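Local atomic coordinates of putative methyltransferase protein (Bacteroides fragilis, PDB entry 5BP9), a protein that binds S-adenosyl-L-homocysteine and probably works as an S-adenosylmethionine-dependent methyltransferase. Residues A[67-73]-A[226-232]; A[47-53]-A[231-237]. All coordinates share one frame; numbering follows the deposited sequence.

Contact 1. Residues A[67-73]-A[226-232]; sequences RVFSSQF and EIDFRMQ. With ETE (2-{2-[2-2-(methoxy-ethoxy)-ethoxy]-ethoxy}-ethanol), chain B.
R67 and F69 pair with Q232 and R230 as neighbouring antiparallel strands of a small four-stranded sheet that accompanies the mixed sheet of this probable class I methyltransferase. Both are hydrogen-bonded pairs, and the straightest of their four backbone bonds runs from F69 N to R230 O (2.8 Å, 175°). V68 and M231 form the non-hydrogen-bonded pair between them.

Beyond F69, side chains take over from the backbone. D228, its CG held between backbone N and carbonyl carbon (chi1 61°), turns its carboxylate to the loop, where OD1 accepts from S71 N. S70 OG donates to D228 O (2.8 Å) and accepts from Q72 N in an ST turn. In the conformer described for S71 and Q72, OD2 receives S71 OG at 2.6 Å on its syn lone pair and Q72 NE2 from above the plane, and Q72 OE1 accepts from D228 N at 3.0 Å.

On the F69 face, the R230 guanidinium lies flat over F69 CB, and a water links R230 NH2 to S70 O. R67 turns its NE to a salt bridge with E75.

On the other face the contacts are apolar, and F229 and M231 help to line the ETE pocket. V68 CG1 reaches F229 CD1 at 3.5 Å; I227 CG2 covers one face of the F229 ring, and ETE C15 sits 3.7 Å above the opposite face, toward the rim.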
ATOM      1  N   ARG A  67     -15.586  -5.637   6.446  1.00 12.24           N
ATOM      2  CA  ARG A  67     -16.469  -5.507   5.289  1.00 13.21           C
ATOM      3  C   ARG A  67     -15.982  -4.349   4.417  1.00 14.02           C
ATOM      4  O   ARG A  67     -15.581  -3.302   4.957  1.00 14.22           O
ATOM      5  CB  ARG A  67     -17.902  -5.267   5.743  1.00 15.48           C
ATOM      6  CG  ARG A  67     -18.444  -6.409   6.611  1.00 15.53           C
ATOM      7  CD  ARG A  67     -19.704  -6.057   7.375  1.00 18.41           C
ATOM      8  NE  ARG A  67     -20.839  -5.851   6.482  1.00 24.08           N
ATOM      9  CZ  ARG A  67     -22.034  -5.414   6.882  1.00 22.11           C
ATOM     10  NH1 ARG A  67     -22.251  -5.112   8.165  1.00 19.43           N
ATOM     11  NH2 ARG A  67     -23.003  -5.246   5.986  1.00 26.80           N
ATOM     12  N   VAL A  68     -16.070  -4.537   3.089  1.00 13.21           N
ATOM     13  CA  VAL A  68     -15.606  -3.542   2.111  0.50 14.79           C
ATOM     14  C   VAL A  68     -16.711  -3.250   1.119  1.00 14.70           C
ATOM     15  O   VAL A  68     -17.234  -4.172   0.481  1.00 16.87           O
ATOM     16  CB  VAL A  68     -14.391  -4.033   1.297  0.50 17.11           C
ATOM     17  CG1 VAL A  68     -13.802  -2.906   0.460  0.50 19.54           C
ATOM     18  CG2 VAL A  68     -13.312  -4.577   2.200  0.50 18.40           C
ATOM     19  N   PHE A  69     -17.042  -1.971   0.999  1.00 14.33           N
ATOM     20  CA  PHE A  69     -18.057  -1.466   0.080  1.00 13.51           C
ATOM     21  C   PHE A  69     -17.379  -0.614  -0.991  1.00 15.03           C
ATOM     22  O   PHE A  69     -16.285  -0.113  -0.787  1.00 15.71           O
ATOM     23  CB  PHE A  69     -19.107  -0.630   0.812  1.00 16.22           C
ATOM     24  CG  PHE A  69     -19.828  -1.344   1.922  1.00 18.96           C
ATOM     25  CD1 PHE A  69     -19.292  -1.390   3.197  1.00 17.91           C
ATOM     26  CD2 PHE A  69     -21.094  -1.869   1.714  1.00 24.49           C
ATOM     27  CE1 PHE A  69     -19.957  -2.020   4.235  1.00 19.67           C
ATOM     28  CE2 PHE A  69     -21.773  -2.474   2.754  1.00 32.78           C
ATOM     29  CZ  PHE A  69     -21.186  -2.569   4.006  1.00 27.57           C
ATOM     30  N   SER A  70     -18.058  -0.423  -2.122  1.00 15.14           N
ATOM     31  CA  SER A  70     -17.517   0.352  -3.225  1.00 16.19           C
ATOM     32  C   SER A  70     -18.634   0.870  -4.098  1.00 18.52           C
ATOM     33  O   SER A  70     -19.680   0.231  -4.196  1.00 22.58           O
ATOM     34  CB  SER A  70     -16.628  -0.566  -4.054  1.00 17.11           C
ATOM     35  OG  SER A  70     -16.188   0.017  -5.252  1.00 17.06           O
ATOM     36  N   SER A  71     -18.401   2.003  -4.762  1.00 17.54           N
ATOM     37  CA  SER A  71     -19.386   2.464  -5.751  0.50 20.63           C
ATOM     38  C   SER A  71     -19.370   1.604  -7.030  1.00 27.14           C
ATOM     39  O   SER A  71     -20.352   1.613  -7.769  1.00 32.91           O
ATOM     40  CB  SER A  71     -19.190   3.939  -6.098  0.50 22.18           C
ATOM     41  OG  SER A  71     -18.086   4.116  -6.948  0.50 21.92           O
ATOM     42  N   GLN A  72     -18.280   0.856  -7.268  1.00 22.83           N
ATOM     43  CA  GLN A  72     -18.066   0.067  -8.500  0.60 26.93           C
ATOM     44  C   GLN A  72     -18.311  -1.443  -8.336  1.00 31.48           C
ATOM     45  O   GLN A  72     -18.598  -2.134  -9.304  1.00 30.63           O
ATOM     46  CB  GLN A  72     -16.631   0.250  -9.013  0.60 27.69           C
ATOM     47  CG  GLN A  72     -16.259   1.671  -9.448  0.60 31.76           C
ATOM     48  CD  GLN A  72     -15.665   2.550  -8.329  0.60 21.24           C
ATOM     49  OE1 GLN A  72     -15.246   2.074  -7.261  0.60 15.18           O
ATOM     50  NE2 GLN A  72     -15.624   3.841  -8.584  0.60 22.15           N
ATOM     51  N   PHE A  73     -18.157  -1.948  -7.114  1.00 27.35           N
ATOM     52  CA  PHE A  73     -18.193  -3.389  -6.833  1.00 23.23           C
ATOM     53  C   PHE A  73     -19.184  -3.708  -5.714  1.00 24.84           C
ATOM     54  O   PHE A  73     -19.462  -2.856  -4.874  1.00 25.33           O
ATOM     55  CB  PHE A  73     -16.791  -3.858  -6.436  1.00 25.24           C
ATOM     56  CG  PHE A  73     -15.772  -3.672  -7.510  1.00 30.22           C
ATOM     57  CD1 PHE A  73     -15.827  -4.438  -8.674  1.00 34.59           C
ATOM     58  CD2 PHE A  73     -14.773  -2.705  -7.389  1.00 33.23           C
ATOM     59  CE1 PHE A  73     -14.890  -4.257  -9.694  1.00 40.38           C
ATOM     60  CE2 PHE A  73     -13.833  -2.525  -8.400  1.00 43.88           C
ATOM     61  CZ  PHE A  73     -13.895  -3.298  -9.557  1.00 43.58           C
ATOM     62  N   GLU A 226      -9.270   3.810 -11.198  1.00 12.47           N
ATOM     63  CA  GLU A 226      -9.618   4.747 -10.109  1.00 13.11           C
ATOM     64  C   GLU A 226     -10.908   4.260  -9.425  1.00 14.04           C
ATOM     65  O   GLU A 226     -12.032   4.594  -9.859  1.00 18.61           O
ATOM     66  CB  GLU A 226      -9.754   6.183 -10.640  1.00 15.47           C
ATOM     67  CG  GLU A 226      -8.413   6.775 -11.079  1.00 14.15           C
ATOM     68  CD  GLU A 226      -8.500   8.167 -11.632  1.00 18.99           C
ATOM     69  OE1 GLU A 226      -9.594   8.598 -12.056  1.00 28.16           O
ATOM     70  OE2 GLU A 226      -7.461   8.834 -11.677  1.00 17.80           O
ATOM     71  N   ILE A 227     -10.716   3.442  -8.392  1.00 13.90           N
ATOM     72  CA  ILE A 227     -11.786   2.779  -7.626  1.00 15.00           C
ATOM     73  C   ILE A 227     -11.967   3.569  -6.327  1.00 15.59           C
ATOM     74  O   ILE A 227     -11.064   4.248  -5.863  1.00 19.22           O
ATOM     75  CB  ILE A 227     -11.361   1.303  -7.286  1.00 20.69           C
ATOM     76  CG1 ILE A 227     -11.058   0.519  -8.561  1.00 26.00           C
ATOM     77  CG2 ILE A 227     -12.414   0.537  -6.481  1.00 30.74           C
ATOM     78  CD1 ILE A 227     -12.155   0.582  -9.585  1.00 22.38           C
ATOM     79  N   ASP A 228     -13.139   3.464  -5.731  1.00 15.12           N
ATOM     80  CA  ASP A 228     -13.336   3.896  -4.363  1.00 16.22           C
ATOM     81  C   ASP A 228     -13.851   2.769  -3.509  1.00 15.90           C
ATOM     82  O   ASP A 228     -14.560   1.867  -3.974  1.00 17.55           O
ATOM     83  CB  ASP A 228     -14.265   5.086  -4.274  1.00 18.41           C
ATOM     84  CG  ASP A 228     -15.632   4.786  -4.813  1.00 25.42           C
ATOM     85  OD1 ASP A 228     -16.484   4.219  -4.082  1.00 24.44           O
ATOM     86  OD2 ASP A 228     -15.829   5.085  -6.001  1.00 32.23           O
ATOM     87  N   PHE A 229     -13.462   2.839  -2.252  1.00 13.24           N
ATOM     88  CA  PHE A 229     -13.849   1.864  -1.245  1.00 14.60           C
ATOM     89  C   PHE A 229     -14.257   2.563   0.055  1.00 12.72           C
ATOM     90  O   PHE A 229     -13.954   3.715   0.280  1.00 14.65           O
ATOM     91  CB  PHE A 229     -12.686   0.920  -0.948  1.00 16.65           C
ATOM     92  CG  PHE A 229     -12.344  -0.027  -2.062  1.00 16.06           C
ATOM     93  CD1 PHE A 229     -13.226  -1.035  -2.426  1.00 16.09           C
ATOM     94  CD2 PHE A 229     -11.115   0.013  -2.672  1.00 23.54           C
ATOM     95  CE1 PHE A 229     -12.908  -1.953  -3.390  1.00 18.92           C
ATOM     96  CE2 PHE A 229     -10.789  -0.903  -3.648  1.00 26.96           C
ATOM     97  CZ  PHE A 229     -11.682  -1.881  -4.014  1.00 24.80           C
ATOM     98  N   ARG A 230     -14.910   1.799   0.930  1.00 12.40           N
ATOM     99  CA  ARG A 230     -15.184   2.212   2.298  1.00 11.75           C
ATOM    100  C   ARG A 230     -15.315   0.929   3.105  1.00 12.02           C
ATOM    101  O   ARG A 230     -15.850  -0.046   2.614  1.00 13.19           O
ATOM    102  CB  ARG A 230     -16.439   3.110   2.413  1.00 17.25           C
ATOM    103  CG  ARG A 230     -17.717   2.467   2.004  1.00 23.77           C
ATOM    104  CD  ARG A 230     -18.854   3.474   1.967  1.00 29.80           C
ATOM    105  NE  ARG A 230     -20.100   2.848   1.527  1.00 31.08           N
ATOM    106  CZ  ARG A 230     -20.455   2.611   0.256  1.00 30.75           C
ATOM    107  NH1 ARG A 230     -19.649   2.921  -0.784  1.00 36.41           N
ATOM    108  NH2 ARG A 230     -21.643   2.045   0.020  1.00 27.52           N
HETATM  109  N   MSE A 231     -14.817   0.942   4.330  1.00 12.02           N
HETATM  110  CA  MSE A 231     -14.780  -0.273   5.159  1.00 12.69           C
HETATM  111  C   MSE A 231     -15.580  -0.100   6.410  1.00 11.79           C
HETATM  112  O   MSE A 231     -15.798   1.031   6.911  1.00 12.65           O
HETATM  113  CB  MSE A 231     -13.332  -0.633   5.483  1.00 14.05           C
HETATM  114  CG  MSE A 231     -12.598  -1.070   4.215  1.00 14.47           C
HETATM  115 SE   MSE A 231     -10.735  -1.570   4.639  1.00 17.49          SE
HETATM  116  CE  MSE A 231     -10.038   0.183   5.186  1.00 18.60           C
ATOM    117  N   GLN A 232     -16.090  -1.233   6.890  1.00 12.54           N
ATOM    118  CA  GLN A 232     -16.847  -1.292   8.140  1.00 13.11           C
ATOM    119  C   GLN A 232     -16.374  -2.501   8.948  1.00 12.90           C
ATOM    120  O   GLN A 232     -16.183  -3.558   8.386  1.00 13.22           O
ATOM    121  CB  GLN A 232     -18.351  -1.388   7.871  1.00 13.88           C
ATOM    122  CG  GLN A 232     -19.179  -1.572   9.142  1.00 17.62           C
ATOM    123  CD  GLN A 232     -20.627  -1.848   8.882  1.00 16.82           C
ATOM    124  OE1 GLN A 232     -21.083  -1.859   7.750  1.00 23.20           O
ATOM    125  NE2 GLN A 232     -21.362  -2.102   9.950  1.00 18.64           N
TER
HETATM  126  OH2 ETE B 301      -7.623   5.862   3.818  1.00 42.60           O
HETATM  127  C12 ETE B 301      -7.868   4.539   4.287  1.00 46.71           C
HETATM  128  C22 ETE B 301      -7.234   3.616   3.267  1.00 37.57           C
HETATM  129  OH3 ETE B 301      -7.317   2.261   3.689  1.00 66.93           O
HETATM  130  C13 ETE B 301      -7.310  -0.019   2.904  1.00 44.67           C
HETATM  131  C23 ETE B 301      -6.767   1.388   2.703  1.00 49.22           C
HETATM  132  OH4 ETE B 301      -6.786  -0.896   1.906  1.00 53.53           O
HETATM  133  C14 ETE B 301      -8.419  -1.514   0.262  1.00 39.25           C
HETATM  134  C24 ETE B 301      -7.667  -1.951   1.511  1.00 55.47           C
HETATM  135  OH5 ETE B 301      -9.514  -2.394   0.013  1.00 48.15           O
HETATM  136  C15 ETE B 301     -10.186  -4.170  -1.498  1.00 48.91           C
HETATM  137  C25 ETE B 301      -9.122  -3.661  -0.533  1.00 49.10           C
HETATM  138  OH6 ETE B 301     -10.273  -5.596  -1.406  1.00 79.91           O
HETATM  139  C26 ETE B 301     -11.560  -6.119  -1.734  1.00 53.19           C
HETATM  140  O   HOH W   1     -24.348  -3.243  10.125  1.00 30.43           O
HETATM  141  O   HOH W   2     -21.907   1.038  -2.495  1.00 43.04           O

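Contact 2. Residues A[47-53]-A[231-237]; sequences KDPMGAA and MQYKDIQ. With ETE (2-{2-[2-2-(methoxy-ethoxy)-ethoxy]-ethoxy}-ethanol), chain B.
P49 lays its ring against the hairpin at the first turn of helix 49-60, CG meeting M231 CB at 3.6 Å and CB approaching the Y233 CB. No hydrogen bond crosses between 47-53 and 231-237, so the join rests on apolar packing.

The aromatic part belongs to Y233. Its CG is anti to the backbone N (chi1 -179°), which brings the ring under the helix, where A53 CA stands 3.7 Å from the centroid, 7° off the normal, in a CH-pi contact. K234 CG covers the opposite face, and D56 and D64 N hold the hydroxyl. I236 packs beside P49: its CG2 lies near the D48 and P49 nitrogens, while in the conformer described CD1 comes unusually close to A52 CB, a detail that remains doubtful.

At the pocket end the two selenomethionines cross obliquely, M50 CE lying 3.9 Å from M231 SE and also 3.9 Å from ETE C24.

Polar bonds act within each segment. D48 OD1 caps G51 N at 3.0 Å, with OD2 held by S132; in the hairpin, Y233 and I236 exchange two backbone bonds. The arrangement is an N-capped helix packed on a beta-hairpin closed by a type II' turn, with M50 reaching the S-adenosyl-L-homocysteine site.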
ATOM      1  N   LYS A  47     -13.024   5.917  13.559  1.00 14.28           N
ATOM      2  CA  LYS A  47     -13.342   5.720  12.139  1.00 15.00           C
ATOM      3  C   LYS A  47     -12.197   4.933  11.468  1.00 13.66           C
ATOM      4  O   LYS A  47     -11.832   5.196  10.311  1.00 15.06           O
ATOM      5  CB  LYS A  47     -13.609   7.057  11.424  1.00 15.47           C
ATOM      6  CG  LYS A  47     -14.787   7.836  11.981  1.00 18.34           C
ATOM      7  CD  LYS A  47     -14.928   9.194  11.309  1.00 25.99           C
ATOM      8  CE  LYS A  47     -16.087   9.969  11.919  1.00 33.71           C
ATOM      9  NZ  LYS A  47     -16.127  11.400  11.522  1.00 38.78           N
ATOM     10  N   ASP A  48     -11.669   3.936  12.185  1.00 13.40           N
ATOM     11  CA  ASP A  48     -10.532   3.129  11.720  1.00 13.92           C
ATOM     12  C   ASP A  48     -10.929   1.652  11.709  1.00 12.56           C
ATOM     13  O   ASP A  48     -10.510   0.857  12.581  1.00 13.65           O
ATOM     14  CB  ASP A  48      -9.312   3.360  12.614  1.00 14.20           C
ATOM     15  CG  ASP A  48      -8.106   2.538  12.200  1.00 15.05           C
ATOM     16  OD1 ASP A  48      -8.093   1.961  11.060  1.00 15.51           O
ATOM     17  OD2 ASP A  48      -7.189   2.450  13.042  1.00 19.21           O
ATOM     18  N   PRO A  49     -11.742   1.263  10.722  1.00 13.39           N
ATOM     19  CA  PRO A  49     -12.244  -0.131  10.731  1.00 12.97           C
ATOM     20  C   PRO A  49     -11.167  -1.205  10.542  1.00 11.96           C
ATOM     21  O   PRO A  49     -11.228  -2.233  11.213  1.00 13.44           O
ATOM     22  CB  PRO A  49     -13.233  -0.147   9.556  1.00 13.08           C
ATOM     23  CG  PRO A  49     -12.768   0.997   8.678  1.00 13.12           C
ATOM     24  CD  PRO A  49     -12.322   2.055   9.618  1.00 14.92           C
HETATM   25  N   MSE A  50     -10.201  -0.969   9.630  1.00 12.64           N
HETATM   26  CA  MSE A  50      -9.158  -1.984   9.418  1.00 11.86           C
HETATM   27  C   MSE A  50      -8.268  -2.104  10.647  1.00 13.21           C
HETATM   28  O   MSE A  50      -7.937  -3.230  11.075  1.00 12.63           O
HETATM   29  CB  MSE A  50      -8.369  -1.716   8.150  1.00 12.44           C
HETATM   30  CG  MSE A  50      -7.288  -2.754   7.897  1.00 14.55           C
HETATM   31 SE   MSE A  50      -6.314  -2.431   6.223  1.00 17.88          SE
HETATM   32  CE  MSE A  50      -7.402  -3.526   5.033  1.00 21.33           C
ATOM     33  N   GLY A  51      -7.870  -0.978  11.230  1.00 12.38           N
ATOM     34  CA  GLY A  51      -7.110  -1.004  12.480  1.00 14.12           C
ATOM     35  C   GLY A  51      -7.855  -1.715  13.594  1.00 13.71           C
ATOM     36  O   GLY A  51      -7.280  -2.493  14.364  1.00 13.89           O
ATOM     37  N   ALA A  52      -9.156  -1.455  13.701  1.00 13.56           N
ATOM     38  CA  ALA A  52      -9.949  -2.102  14.749  1.00 13.72           C
ATOM     39  C   ALA A  52      -9.989  -3.622  14.560  1.00 13.16           C
ATOM     40  O   ALA A  52      -9.946  -4.367  15.543  1.00 14.90           O
ATOM     41  CB  ALA A  52     -11.342  -1.525  14.742  1.00 15.31           C
ATOM     42  N   ALA A  53     -10.097  -4.080  13.308  1.00 12.85           N
ATOM     43  CA  ALA A  53     -10.070  -5.520  13.006  1.00 13.21           C
ATOM     44  C   ALA A  53      -8.756  -6.169  13.406  1.00 15.70           C
ATOM     45  O   ALA A  53      -8.733  -7.234  14.072  1.00 15.22           O
ATOM     46  CB  ALA A  53     -10.322  -5.759  11.543  1.00 13.59           C
HETATM   47  N   MSE A 231     -14.817   0.942   4.330  1.00 12.02           N
HETATM   48  CA  MSE A 231     -14.780  -0.273   5.159  1.00 12.69           C
HETATM   49  C   MSE A 231     -15.580  -0.100   6.410  1.00 11.79           C
HETATM   50  O   MSE A 231     -15.798   1.031   6.911  1.00 12.65           O
HETATM   51  CB  MSE A 231     -13.332  -0.633   5.483  1.00 14.05           C
HETATM   52  CG  MSE A 231     -12.598  -1.070   4.215  1.00 14.47           C
HETATM   53 SE   MSE A 231     -10.735  -1.570   4.639  1.00 17.49          SE
HETATM   54  CE  MSE A 231     -10.038   0.183   5.186  1.00 18.60           C
ATOM     55  N   GLN A 232     -16.090  -1.233   6.890  1.00 12.54           N
ATOM     56  CA  GLN A 232     -16.847  -1.292   8.140  1.00 13.11           C
ATOM     57  C   GLN A 232     -16.374  -2.501   8.948  1.00 12.90           C
ATOM     58  O   GLN A 232     -16.183  -3.558   8.386  1.00 13.22           O
ATOM     59  CB  GLN A 232     -18.351  -1.388   7.871  1.00 13.88           C
ATOM     60  CG  GLN A 232     -19.179  -1.572   9.142  1.00 17.62           C
ATOM     61  CD  GLN A 232     -20.627  -1.848   8.882  1.00 16.82           C
ATOM     62  OE1 GLN A 232     -21.083  -1.859   7.750  1.00 23.20           O
ATOM     63  NE2 GLN A 232     -21.362  -2.102   9.950  1.00 18.64           N
ATOM     64  N   TYR A 233     -16.201  -2.318  10.256  1.00 13.71           N
ATOM     65  CA  TYR A 233     -15.858  -3.416  11.168  1.00 13.41           C
ATOM     66  C   TYR A 233     -16.712  -3.253  12.401  1.00 12.97           C
ATOM     67  O   TYR A 233     -16.605  -2.238  13.081  1.00 14.49           O
ATOM     68  CB  TYR A 233     -14.371  -3.393  11.554  1.00 12.77           C
ATOM     69  CG  TYR A 233     -14.014  -4.545  12.470  1.00 12.94           C
ATOM     70  CD1 TYR A 233     -13.996  -5.846  11.989  1.00 12.73           C
ATOM     71  CD2 TYR A 233     -13.779  -4.340  13.829  1.00 14.19           C
ATOM     72  CE1 TYR A 233     -13.718  -6.926  12.843  1.00 13.63           C
ATOM     73  CE2 TYR A 233     -13.517  -5.412  14.688  1.00 14.73           C
ATOM     74  CZ  TYR A 233     -13.468  -6.702  14.180  1.00 14.74           C
ATOM     75  OH  TYR A 233     -13.235  -7.809  14.969  1.00 16.85           O
ATOM     76  N   LYS A 234     -17.590  -4.239  12.672  1.00 13.75           N
ATOM     77  CA  LYS A 234     -18.564  -4.121  13.764  1.00 15.92           C
ATOM     78  C   LYS A 234     -19.345  -2.818  13.518  1.00 15.83           C
ATOM     79  O   LYS A 234     -19.909  -2.682  12.436  1.00 20.08           O
ATOM     80  CB  LYS A 234     -17.869  -4.240  15.132  1.00 17.04           C
ATOM     81  CG  LYS A 234     -17.192  -5.593  15.313  1.00 16.99           C
ATOM     82  CD  LYS A 234     -16.644  -5.744  16.708  1.00 19.49           C
ATOM     83  CE  LYS A 234     -16.082  -7.126  16.968  1.00 24.91           C
ATOM     84  NZ  LYS A 234     -15.469  -7.227  18.322  1.00 35.27           N
ATOM     85  N   ASP A 235     -19.330  -1.867  14.458  1.00 14.20           N
ATOM     86  CA  ASP A 235     -20.005  -0.579  14.320  1.00 17.11           C
ATOM     87  C   ASP A 235     -19.019   0.569  14.066  1.00 16.65           C
ATOM     88  O   ASP A 235     -19.322   1.745  14.325  1.00 17.94           O
ATOM     89  CB  ASP A 235     -20.885  -0.294  15.543  1.00 20.96           C
ATOM     90  CG  ASP A 235     -20.100  -0.176  16.845  1.00 29.04           C
ATOM     91  OD1 ASP A 235     -18.913  -0.550  16.887  1.00 23.96           O
ATOM     92  OD2 ASP A 235     -20.702   0.275  17.844  1.00 38.39           O
ATOM     93  N   ILE A 236     -17.834   0.215  13.578  1.00 15.19           N
ATOM     94  CA  ILE A 236     -16.846   1.219  13.181  0.50 13.64           C
ATOM     95  C   ILE A 236     -16.913   1.421  11.670  1.00 14.42           C
ATOM     96  O   ILE A 236     -16.658   0.508  10.888  1.00 14.74           O
ATOM     97  CB  ILE A 236     -15.425   0.805  13.592  0.50 17.79           C
ATOM     98  CG1 ILE A 236     -15.381   0.614  15.113  0.50 18.09           C
ATOM     99  CG2 ILE A 236     -14.401   1.848  13.165  0.50 16.68           C
ATOM    100  CD1 ILE A 236     -14.159  -0.096  15.575  0.50 28.20           C
ATOM    101  N   GLN A 237     -17.301   2.640  11.294  1.00 12.98           N
ATOM    102  CA  GLN A 237     -17.430   3.043   9.893  0.50 13.16           C
ATOM    103  C   GLN A 237     -16.244   3.917   9.461  1.00 10.93           C
ATOM    104  O   GLN A 237     -15.976   4.958  10.043  1.00 16.19           O
ATOM    105  CB  GLN A 237     -18.759   3.784   9.678  0.50 15.09           C
ATOM    106  CG  GLN A 237     -19.084   4.128   8.225  0.50 17.51           C
ATOM    107  CD  GLN A 237     -19.498   2.928   7.382  0.50 18.63           C
ATOM    108  OE1 GLN A 237     -19.952   1.911   7.910  0.50 17.73           O
ATOM    109  NE2 GLN A 237     -19.338   3.050   6.046  0.50 19.01           N
TER
HETATM  110  OH2 ETE B 301      -7.623   5.862   3.818  1.00 42.60           O
HETATM  111  C12 ETE B 301      -7.868   4.539   4.287  1.00 46.71           C
HETATM  112  C22 ETE B 301      -7.234   3.616   3.267  1.00 37.57           C
HETATM  113  OH3 ETE B 301      -7.317   2.261   3.689  1.00 66.93           O
HETATM  114  C13 ETE B 301      -7.310  -0.019   2.904  1.00 44.67           C
HETATM  115  C23 ETE B 301      -6.767   1.388   2.703  1.00 49.22           C
HETATM  116  OH4 ETE B 301      -6.786  -0.896   1.906  1.00 53.53           O
HETATM  117  C14 ETE B 301      -8.419  -1.514   0.262  1.00 39.25           C
HETATM  118  C24 ETE B 301      -7.667  -1.951   1.511  1.00 55.47           C
HETATM  119  OH5 ETE B 301      -9.514  -2.394   0.013  1.00 48.15           O
HETATM  120  C15 ETE B 301     -10.186  -4.170  -1.498  1.00 48.91           C
HETATM  121  C25 ETE B 301      -9.122  -3.661  -0.533  1.00 49.10           C
HETATM  122  OH6 ETE B 301     -10.273  -5.596  -1.406  1.00 79.91           O
HETATM  123  C26 ETE B 301     -11.560  -6.119  -1.734  1.00 53.19           C

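In the fold
Strand 226-233 serves both contacts: contact 1 pairs it with strand 66-69, and contact 2 packs helix 49-60 on its end and on the hairpin leading into strand 236-244. Their centres are 13 Å apart, and M231 and Q232 are common to both. Helix 49-60 and strand 66-69 follow each other in the chain, and contact 1 is nested inside the loop that contact 2 closes. The principle illustrated is one strand holding two residues of the ETE pocket, F229 and M231, while the helix packed on its end adds M50. The M50 side chain comes within about 4 Å of bound S-adenosyl-L-homocysteine, and that of M231 within about 6 Å.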